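Local atomic coordinates of histidine triad (HIT) protein (Sinorhizobium meliloti, PDB entry 3NRD), a protein that probably binds nucleotides and acts on their phosphates as other histidine triad enzymes do, the chain here being the C-terminal, HIT-domain piece of a longer protein. Residues A[95-100]-A[108-113]; A[27-32]-A[36-41]; A[66-71]-A[80-85]. All blocks are in the same frame, centred on the assembly; numbering follows the deposited sequence.

Interaction 1 of 3, residues A[95-100]-A[108-113]. With SO4 (sulfate ion), chain H.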
loop_
_atom_site.group_PDB
_atom_site.type_symbol
_atom_site.label_atom_id
_atom_site.label_comp_id
_atom_site.label_asym_id
_atom_site.label_seq_id
_atom_site.Cartn_x
_atom_site.Cartn_y
_atom_site.Cartn_z
ATOM N N HIS A 95 3.895 5.123 1.276
ATOM C CA HIS A 95 5.206 4.648 0.894
ATOM C C HIS A 95 5.184 4.244 -0.576
ATOM O O HIS A 95 4.247 3.576 -1.004
ATOM C CB HIS A 95 5.616 3.418 1.726
ATOM C CG HIS A 95 5.556 3.614 3.218
ATOM N ND1 HIS A 95 6.591 4.154 3.943
ATOM C CD2 HIS A 95 4.605 3.280 4.123
ATOM C CE1 HIS A 95 6.269 4.181 5.227
ATOM N NE2 HIS A 95 5.075 3.633 5.369
ATOM N N VAL A 96 6.211 4.636 -1.335
ATOM C CA VAL A 96 6.397 4.254 -2.731
ATOM C C VAL A 96 7.850 3.868 -2.866
ATOM O O VAL A 96 8.733 4.728 -2.820
ATOM C CB VAL A 96 6.088 5.394 -3.700
ATOM C CG1 VAL A 96 6.251 4.914 -5.181
ATOM C CG2 VAL A 96 4.706 5.957 -3.440
ATOM N N ILE A 97 8.093 2.571 -2.994
ATOM C CA ILE A 97 9.416 1.997 -2.785
ATOM C C ILE A 97 9.844 1.226 -4.038
ATOM O O ILE A 97 9.061 0.431 -4.556
ATOM C CB ILE A 97 9.433 1.018 -1.624
ATOM C CG1 ILE A 97 8.939 1.661 -0.305
ATOM C CG2 ILE A 97 10.842 0.465 -1.445
ATOM C CD1 ILE A 97 8.185 0.715 0.573
ATOM N N ALA A 98 11.065 1.448 -4.506
ATOM C CA ALA A 98 11.628 0.747 -5.682
ATOM C C ALA A 98 12.320 -0.542 -5.241
ATOM O O ALA A 98 13.180 -0.508 -4.375
ATOM C CB ALA A 98 12.615 1.624 -6.383
ATOM N N ARG A 99 11.996 -1.653 -5.879
ATOM C CA ARG A 99 12.517 -2.965 -5.489
ATOM C C ARG A 99 13.079 -3.778 -6.656
ATOM O O ARG A 99 12.709 -3.587 -7.823
ATOM C CB ARG A 99 11.443 -3.847 -4.872
ATOM C CG ARG A 99 10.665 -3.261 -3.745
ATOM C CD ARG A 99 11.474 -3.025 -2.514
ATOM N NE ARG A 99 12.148 -4.209 -1.982
ATOM C CZ ARG A 99 11.655 -5.103 -1.133
ATOM N NH1 ARG A 99 10.406 -5.029 -0.686
ATOM N NH2 ARG A 99 12.448 -6.093 -0.711
ATOM N N ARG A 100 13.930 -4.738 -6.301
ATOM C CA ARG A 100 14.432 -5.672 -7.262
ATOM C C ARG A 100 14.925 -6.913 -6.532
ATOM O O ARG A 100 15.329 -6.855 -5.367
ATOM C CB ARG A 100 15.543 -5.023 -8.097
ATOM C CG ARG A 100 16.890 -4.830 -7.372
ATOM C CD ARG A 100 17.460 -3.464 -7.625
ATOM N NE ARG A 100 17.729 -3.209 -9.043
ATOM C CZ ARG A 100 17.563 -2.039 -9.682
ATOM N NH1 ARG A 100 17.052 -0.954 -9.073
ATOM N NH2 ARG A 100 17.897 -1.956 -10.980
ATOM N N GLY A 108 10.621 -9.966 0.755
ATOM C CA GLY A 108 9.827 -9.481 1.876
ATOM C C GLY A 108 9.685 -7.972 1.898
ATOM O O GLY A 108 10.246 -7.254 1.037
ATOM N N PRO A 109 8.954 -7.460 2.883
ATOM C CA PRO A 109 8.765 -6.022 2.996
ATOM C C PRO A 109 9.999 -5.258 3.518
ATOM O O PRO A 109 10.838 -5.832 4.227
ATOM C CB PRO A 109 7.642 -5.923 4.005
ATOM C CG PRO A 109 7.781 -7.182 4.850
ATOM C CD PRO A 109 8.278 -8.212 3.959
ATOM N N VAL A 110 10.119 -3.978 3.142
ATOM C CA VAL A 110 11.193 -3.129 3.684
ATOM C C VAL A 110 10.898 -2.759 5.144
ATOM O O VAL A 110 11.822 -2.643 5.946
ATOM C CB VAL A 110 11.446 -1.867 2.813
ATOM C CG1 VAL A 110 11.609 -2.278 1.354
ATOM C CG2 VAL A 110 10.342 -0.784 2.985
ATOM N N TRP A 111 9.607 -2.670 5.478
ATOM C CA TRP A 111 9.130 -2.153 6.760
ATOM C C TRP A 111 9.547 -3.067 7.888
ATOM O O TRP A 111 9.295 -4.276 7.855
ATOM C CB TRP A 111 7.603 -2.003 6.730
ATOM C CG TRP A 111 7.151 -1.096 5.618
ATOM C CD1 TRP A 111 7.367 0.238 5.536
ATOM C CD2 TRP A 111 6.459 -1.469 4.429
ATOM N NE1 TRP A 111 6.861 0.731 4.365
ATOM C CE2 TRP A 111 6.289 -0.292 3.662
ATOM C CE3 TRP A 111 5.947 -2.674 3.938
ATOM C CZ2 TRP A 111 5.618 -0.283 2.443
ATOM C CZ3 TRP A 111 5.309 -2.667 2.707
ATOM C CH2 TRP A 111 5.143 -1.479 1.977
ATOM N N GLY A 112 10.224 -2.477 8.870
ATOM C CA GLY A 112 10.701 -3.196 10.023
ATOM C C GLY A 112 11.930 -4.052 9.812
ATOM O O GLY A 112 12.345 -4.739 10.750
ATOM N N PHE A 113 12.539 -3.999 8.623
ATOM C CA PHE A 113 13.691 -4.840 8.336
ATOM C C PHE A 113 14.996 -4.115 8.680
ATOM O O PHE A 113 15.338 -3.086 8.073
ATOM C CB PHE A 113 13.741 -5.285 6.872
ATOM C CG PHE A 113 14.938 -6.149 6.567
ATOM C CD1 PHE A 113 14.997 -7.441 7.031
ATOM C CD2 PHE A 113 16.018 -5.652 5.834
ATOM C CE1 PHE A 113 16.102 -8.238 6.781
ATOM C CE2 PHE A 113 17.136 -6.436 5.575
ATOM C CZ PHE A 113 17.175 -7.732 6.043
HETATM S S SO4 H . 4.430 3.619 8.827
HETATM O O1 SO4 H . 3.636 3.505 7.604
HETATM O O2 SO4 H . 5.407 4.648 8.566
HETATM O O3 SO4 H . 3.650 4.055 9.960
HETATM O O4 SO4 H . 5.100 2.426 9.218
#
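H95, I97 and R99 sit on strand 95-99 with their side chains directed at segment 108-113, an irregular loop. The two run in roughly opposing directions, 148° apart, but are too far apart to pair as strands: I97 CA and V110 CA are 8.4 Å apart, and the gap is filled by side chains. A type II turn from V110 to F113 brings the loop round.

At the far end R99 folds back at chi2 and chi3 (-57°), which lays its guanidinium beside the loop. R99 NH1 gives a bond to G108 O at 2.8 Å and NH2 to the same G108 O at 3.0 Å, with the oxygen lying in the guanidinium plane. V110 CG1 sits over one face of that group, 3.6 Å from R99 NH1. D103 forms a salt bridge with R99 NE, and N81 takes a further bond from NH1.

In the middle, I97 and V110 meet tip to tip, I97 CD1 being 3.6 Å from V110 CG2. I97 CD1 also lies obliquely against the indole, 3.3 Å from W111 CZ2. Next along, W111 turns its edge to the face of H95, with NE1 over the centre of the imidazole, 3.4 Å from H95 CG, and the planes at 62°. At the edge of that ring, H95 NE2 donates an almost straight bond of 2.7 Å to O1 of the sulfate, which is also held by H93 and G86.

H93 and H95 fit the last two histidines of the triad motif, and the sulfate probably marks where a phosphate would bind. The contact grades from an arginine bonded through all three nitrogens, via an apolar middle, to an imidazole with W111 over one face, ND1 hydrogen-bonded to W36 NE1 and NE2 reaching the anion.

Interaction 2 of 3, residues A[27-32]-A[36-41]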
loop_
_atom_site.group_PDB
_atom_site.type_symbol
_atom_site.label_atom_id
_atom_site.label_comp_id
_atom_site.label_asym_id
_atom_site.label_seq_id
_atom_site.Cartn_x
_atom_site.Cartn_y
_atom_site.Cartn_z
ATOM N N ARG A 27 8.790 13.134 0.373
ATOM C CA ARG A 27 10.019 12.987 1.122
ATOM C C ARG A 27 10.717 11.720 0.728
ATOM O O ARG A 27 10.077 10.758 0.413
ATOM C CB ARG A 27 9.748 12.955 2.604
ATOM C CG ARG A 27 9.066 14.196 3.082
ATOM C CD ARG A 27 8.832 14.193 4.560
ATOM N NE ARG A 27 9.976 14.611 5.361
ATOM C CZ ARG A 27 10.393 15.861 5.522
ATOM N NH1 ARG A 27 9.833 16.874 4.872
ATOM N NH2 ARG A 27 11.419 16.098 6.332
ATOM N N LEU A 28 12.039 11.745 0.771
ATOM C CA LEU A 28 12.855 10.568 0.548
ATOM C C LEU A 28 13.086 10.004 1.912
ATOM O O LEU A 28 13.674 10.689 2.743
ATOM C CB LEU A 28 14.190 10.953 -0.107
ATOM C CG LEU A 28 15.261 9.881 -0.291
ATOM C CD1 LEU A 28 14.819 8.825 -1.380
ATOM C CD2 LEU A 28 16.620 10.532 -0.595
HETATM N N MSE A 29 12.625 8.795 2.174
HETATM C CA MSE A 29 12.896 8.113 3.427
HETATM C C MSE A 29 14.400 7.987 3.538
HETATM O O MSE A 29 15.054 7.577 2.562
HETATM C CB MSE A 29 12.233 6.731 3.438
HETATM C CG MSE A 29 12.458 5.912 4.678
HETATM SE SE MSE A 29 11.595 6.637 6.220
HETATM C CE MSE A 29 9.818 5.856 5.992
ATOM N N ASN A 30 14.956 8.345 4.700
ATOM C CA ASN A 30 16.386 8.358 4.829
ATOM C C ASN A 30 16.928 6.965 5.159
ATOM O O ASN A 30 17.500 6.727 6.225
ATOM C CB ASN A 30 16.823 9.384 5.841
ATOM C CG ASN A 30 18.310 9.677 5.760
ATOM O OD1 ASN A 30 19.004 9.254 4.835
ATOM N ND2 ASN A 30 18.794 10.421 6.719
ATOM N N ASP A 31 16.779 6.066 4.195
ATOM C CA ASP A 31 17.274 4.722 4.293
ATOM C C ASP A 31 17.650 4.376 2.875
ATOM O O ASP A 31 16.801 4.023 2.098
ATOM C CB ASP A 31 16.198 3.815 4.835
ATOM C CG ASP A 31 16.687 2.430 5.104
ATOM O OD1 ASP A 31 17.808 2.053 4.691
ATOM O OD2 ASP A 31 15.934 1.705 5.769
ATOM N N ARG A 32 18.929 4.482 2.548
ATOM C CA ARG A 32 19.386 4.213 1.183
ATOM C C ARG A 32 19.349 2.727 0.750
ATOM O O ARG A 32 19.619 2.431 -0.413
ATOM C CB ARG A 32 20.788 4.830 0.942
ATOM C CG ARG A 32 21.991 4.069 1.479
ATOM C CD ARG A 32 23.329 4.597 0.859
ATOM N NE ARG A 32 23.262 4.909 -0.589
ATOM N N TRP A 36 13.188 4.899 -1.615
ATOM C CA TRP A 36 11.960 4.863 -0.809
ATOM C C TRP A 36 11.498 6.290 -0.594
ATOM O O TRP A 36 12.224 7.100 -0.007
ATOM C CB TRP A 36 12.308 4.165 0.484
ATOM C CG TRP A 36 11.249 3.965 1.489
ATOM C CD1 TRP A 36 9.984 4.445 1.487
ATOM C CD2 TRP A 36 11.405 3.253 2.696
ATOM N NE1 TRP A 36 9.342 4.077 2.621
ATOM C CE2 TRP A 36 10.196 3.341 3.390
ATOM C CE3 TRP A 36 12.473 2.552 3.271
ATOM C CZ2 TRP A 36 10.004 2.748 4.637
ATOM C CZ3 TRP A 36 12.290 1.963 4.508
ATOM C CH2 TRP A 36 11.067 2.063 5.180
ATOM N N LEU A 37 10.318 6.589 -1.127
ATOM C CA LEU A 37 9.685 7.878 -1.032
ATOM C C LEU A 37 8.447 7.753 -0.185
ATOM O O LEU A 37 7.806 6.680 -0.131
ATOM C CB LEU A 37 9.264 8.355 -2.400
ATOM C CG LEU A 37 10.381 8.381 -3.452
ATOM C CD1 LEU A 37 9.823 8.912 -4.760
ATOM C CD2 LEU A 37 11.576 9.203 -3.000
ATOM N N ILE A 38 8.075 8.846 0.452
ATOM C CA ILE A 38 6.747 8.933 1.020
ATOM C C ILE A 38 6.022 10.149 0.494
ATOM O O ILE A 38 6.648 11.184 0.238
ATOM C CB ILE A 38 6.734 8.896 2.582
ATOM C CG1 ILE A 38 7.419 10.080 3.211
ATOM C CG2 ILE A 38 7.425 7.628 3.049
ATOM C CD1 ILE A 38 7.226 10.151 4.746
ATOM N N LEU A 39 4.714 9.979 0.324
ATOM C CA LEU A 39 3.814 11.036 -0.123
ATOM C C LEU A 39 2.926 11.365 1.055
ATOM O O LEU A 39 2.310 10.470 1.618
ATOM C CB LEU A 39 2.966 10.604 -1.309
ATOM C CG LEU A 39 3.615 10.910 -2.657
ATOM C CD1 LEU A 39 4.862 10.030 -2.865
ATOM C CD2 LEU A 39 2.604 10.735 -3.777
ATOM N N VAL A 40 2.885 12.630 1.452
ATOM C CA VAL A 40 2.107 13.036 2.640
ATOM C C VAL A 40 1.086 14.043 2.156
ATOM O O VAL A 40 1.473 15.182 1.860
ATOM C CB VAL A 40 2.981 13.623 3.722
ATOM C CG1 VAL A 40 2.085 14.018 4.977
ATOM C CG2 VAL A 40 4.106 12.640 4.067
ATOM N N PRO A 41 -0.183 13.613 1.991
ATOM C CA PRO A 41 -1.240 14.551 1.598
ATOM C C PRO A 41 -1.377 15.627 2.647
ATOM O O PRO A 41 -1.494 15.313 3.831
ATOM C CB PRO A 41 -2.507 13.707 1.592
ATOM C CG PRO A 41 -2.098 12.321 1.675
ATOM C CD PRO A 41 -0.693 12.231 2.097
HETATM O O HOH W 1 15.357 5.863 0.166
#
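The beta hairpin of strands 24-29 and 36-41 closes here, R27 facing I38 as an antiparallel hydrogen-bonded pair: R27 N reaches I38 O at 2.9 Å and I38 N reaches R27 O at 2.8 Å. L28 and L37 form the non-hydrogen-bonded pair that follows, with L28 CD1 3.6 Å from L37 CD2 as the side chains cross on the face covered by helix 121-134. One step nearer the turn, M29 N bonds to W36 O, and a water accepting from W36 N lies in bonding distance of M29 O.

In the central sheet of the HIT fold, W36 places its indole beside strand 94-99, where NE1 is hydrogen-bonded to H95 ND1. M29, modelled as selenomethionine, and W36 both set CG anti to the backbone N (chi1 179° and -179°), which makes their side chains run side by side. M29 CG stands over the indole, 3.5 Å from W36 CD2, a CH-pi contact. Beyond it SE and CE follow the same face, M29 CE 3.4 Å from W36 CZ2, in one of two deposited conformers. Replacing W36 by an alanine removes the indole and would probably leave M29 free to turn and H95 ND1 without its N-H donor.

Interaction 3 of 3, residues A[66-71]-A[80-85]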
loop_
_atom_site.group_PDB
_atom_site.type_symbol
_atom_site.label_atom_id
_atom_site.label_comp_id
_atom_site.label_asym_id
_atom_site.label_seq_id
_atom_site.Cartn_x
_atom_site.Cartn_y
_atom_site.Cartn_z
ATOM N N LEU A 66 1.841 8.501 -10.547
ATOM C CA LEU A 66 2.851 9.289 -11.250
ATOM C C LEU A 66 4.211 9.115 -10.599
ATOM O O LEU A 66 5.178 8.947 -11.285
ATOM C CB LEU A 66 2.465 10.773 -11.265
ATOM C CG LEU A 66 3.294 11.752 -12.066
ATOM C CD1 LEU A 66 2.920 11.730 -13.544
ATOM C CD2 LEU A 66 3.129 13.172 -11.466
ATOM N N VAL A 67 4.277 9.180 -9.279
ATOM C CA VAL A 67 5.543 9.001 -8.572
ATOM C C VAL A 67 6.064 7.582 -8.718
ATOM O O VAL A 67 7.253 7.400 -8.902
ATOM C CB VAL A 67 5.421 9.408 -7.074
ATOM C CG1 VAL A 67 6.597 8.924 -6.245
ATOM C CG2 VAL A 67 5.297 10.932 -6.998
ATOM N N ALA A 68 5.185 6.588 -8.655
ATOM C CA ALA A 68 5.588 5.178 -8.779
ATOM C C ALA A 68 6.227 4.933 -10.161
ATOM O O ALA A 68 7.287 4.340 -10.250
ATOM C CB ALA A 68 4.402 4.257 -8.563
ATOM N N ALA A 69 5.560 5.404 -11.214
ATOM C CA ALA A 69 6.094 5.299 -12.595
ATOM C C ALA A 69 7.421 6.036 -12.698
ATOM O O ALA A 69 8.387 5.499 -13.225
ATOM C CB ALA A 69 5.076 5.834 -13.614
ATOM N N GLY A 70 7.480 7.232 -12.111
ATOM C CA GLY A 70 8.701 8.028 -12.106
ATOM C C GLY A 70 9.838 7.361 -11.354
ATOM O O GLY A 70 10.958 7.320 -11.836
ATOM N N LEU A 71 9.535 6.835 -10.176
ATOM C CA LEU A 71 10.535 6.152 -9.365
ATOM C C LEU A 71 11.074 4.949 -10.094
ATOM O O LEU A 71 12.290 4.731 -10.071
ATOM C CB LEU A 71 9.953 5.753 -7.994
ATOM C CG LEU A 71 10.877 5.030 -7.020
ATOM C CD1 LEU A 71 12.121 5.837 -6.714
ATOM C CD2 LEU A 71 10.106 4.682 -5.702
ATOM N N ILE A 80 7.701 -1.844 -8.116
ATOM C CA ILE A 80 7.352 -0.870 -7.105
ATOM C C ILE A 80 6.458 -1.517 -6.040
ATOM O O ILE A 80 5.597 -2.341 -6.376
ATOM C CB ILE A 80 6.614 0.345 -7.717
ATOM C CG1 ILE A 80 7.512 1.093 -8.726
ATOM C CG2 ILE A 80 6.164 1.343 -6.641
ATOM C CD1 ILE A 80 8.748 1.766 -8.102
ATOM N N ASN A 81 6.679 -1.145 -4.771
ATOM C CA ASN A 81 5.817 -1.489 -3.652
ATOM C C ASN A 81 5.200 -0.192 -3.134
ATOM O O ASN A 81 5.923 0.761 -2.916
ATOM C CB ASN A 81 6.580 -2.145 -2.503
ATOM C CG ASN A 81 7.172 -3.511 -2.846
ATOM O OD1 ASN A 81 7.952 -4.028 -2.068
ATOM N ND2 ASN A 81 6.809 -4.090 -3.990
ATOM N N ILE A 82 3.880 -0.166 -2.971
ATOM C CA ILE A 82 3.142 0.989 -2.484
ATOM C C ILE A 82 2.474 0.590 -1.203
ATOM O O ILE A 82 1.876 -0.490 -1.150
ATOM C CB ILE A 82 2.076 1.431 -3.484
ATOM C CG1 ILE A 82 2.756 2.014 -4.735
ATOM C CG2 ILE A 82 1.154 2.456 -2.838
ATOM C CD1 ILE A 82 1.858 2.140 -5.911
ATOM N N GLY A 83 2.498 1.448 -0.189
ATOM C CA GLY A 83 1.974 1.056 1.135
ATOM C C GLY A 83 1.452 2.212 1.938
ATOM O O GLY A 83 2.061 3.269 1.940
ATOM N N ALA A 84 0.294 2.028 2.573
ATOM C CA ALA A 84 -0.299 3.010 3.507
ATOM C C ALA A 84 -0.535 2.176 4.722
ATOM O O ALA A 84 -1.441 1.355 4.696
ATOM C CB ALA A 84 -1.609 3.608 2.978
ATOM N N LEU A 85 0.309 2.322 5.739
ATOM C CA LEU A 85 0.285 1.484 6.920
ATOM C C LEU A 85 -0.160 2.345 8.095
ATOM O O LEU A 85 -1.331 2.344 8.436
ATOM C CB LEU A 85 1.652 0.781 7.135
ATOM C CG LEU A 85 2.256 0.083 5.885
ATOM C CD1 LEU A 85 3.616 -0.575 6.194
ATOM C CD2 LEU A 85 1.309 -0.925 5.322
#
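No ring lies between A68 and L71 of the helix and I80 and I82 of the strand, so the flat groups are few: the carbonyl of A68, against which I80 sets CG1 3.6 Å from A68 O, and the amide of N81 on the strand's other side. N81 ND2 reaches I80 O at 3.2 Å, coming from above the carbonyl plane rather than along a lone pair. Both ends of that amide have further partners, OD1 accepting from R99 and ND2 donating to N87 of the second subunit.

The helix segment 66-71 passes strand 80-84 nearly antiparallel, the axes 152° apart and 9.3 Å from each other at closest. I80 does most of the work. A chi1 of -62° sets I80 CG1 opposite the carbonyl carbon and CG2 opposite the backbone N, and the side chain forks over the helix. One branch puts I80 CG2 3.9 Å from A68 CB; the other carries I80 CD1 past the A68 carbonyl to lie 4.0 Å from L71 CD2, where the side chains cross. I82, two residues on, adds a looser touch, its CD1 4.2 Å from A68 CB.

The small side chain of A68 lets the two isoleucines approach one spot on the helix. L71 and A68 also pack on V96 of the neighbouring strand. Strand 79-84 is outermost within the chain, but I82, G83 and A84 pair antiparallel with a strand of the second subunit, and F50 of that subunit touches A68.

No hydrogen bond forms across the two segments: helix 54-75 packs on this edge strand of the HIT-domain sheet through a modest aliphatic patch, while the strand's polar bonds run to its neighbours in the sheet and into the second subunit.

How the interactions relate
All three contacts are largely buried and share one antiparallel sheet, but they use it differently. Interaction 2 is made within the sheet, by backbone bonds and by the packing of M29 on the face of W36, and lies nearest the chain centre. Interaction 3 packs a helix on the sheet with apolar groups alone, and interaction 1 closes a loop over it with a mix of hydrogen-bonding, aromatic and apolar contacts beside the probable phosphate site. Strand 94-99 lies between strands 36-41 and 79-84: V96 N bonds to L37 O, and I97 N to N81 O. V67 packs on L37, joining interactions 2 and 3. Only interactions 1 and 3 touch the second subunit.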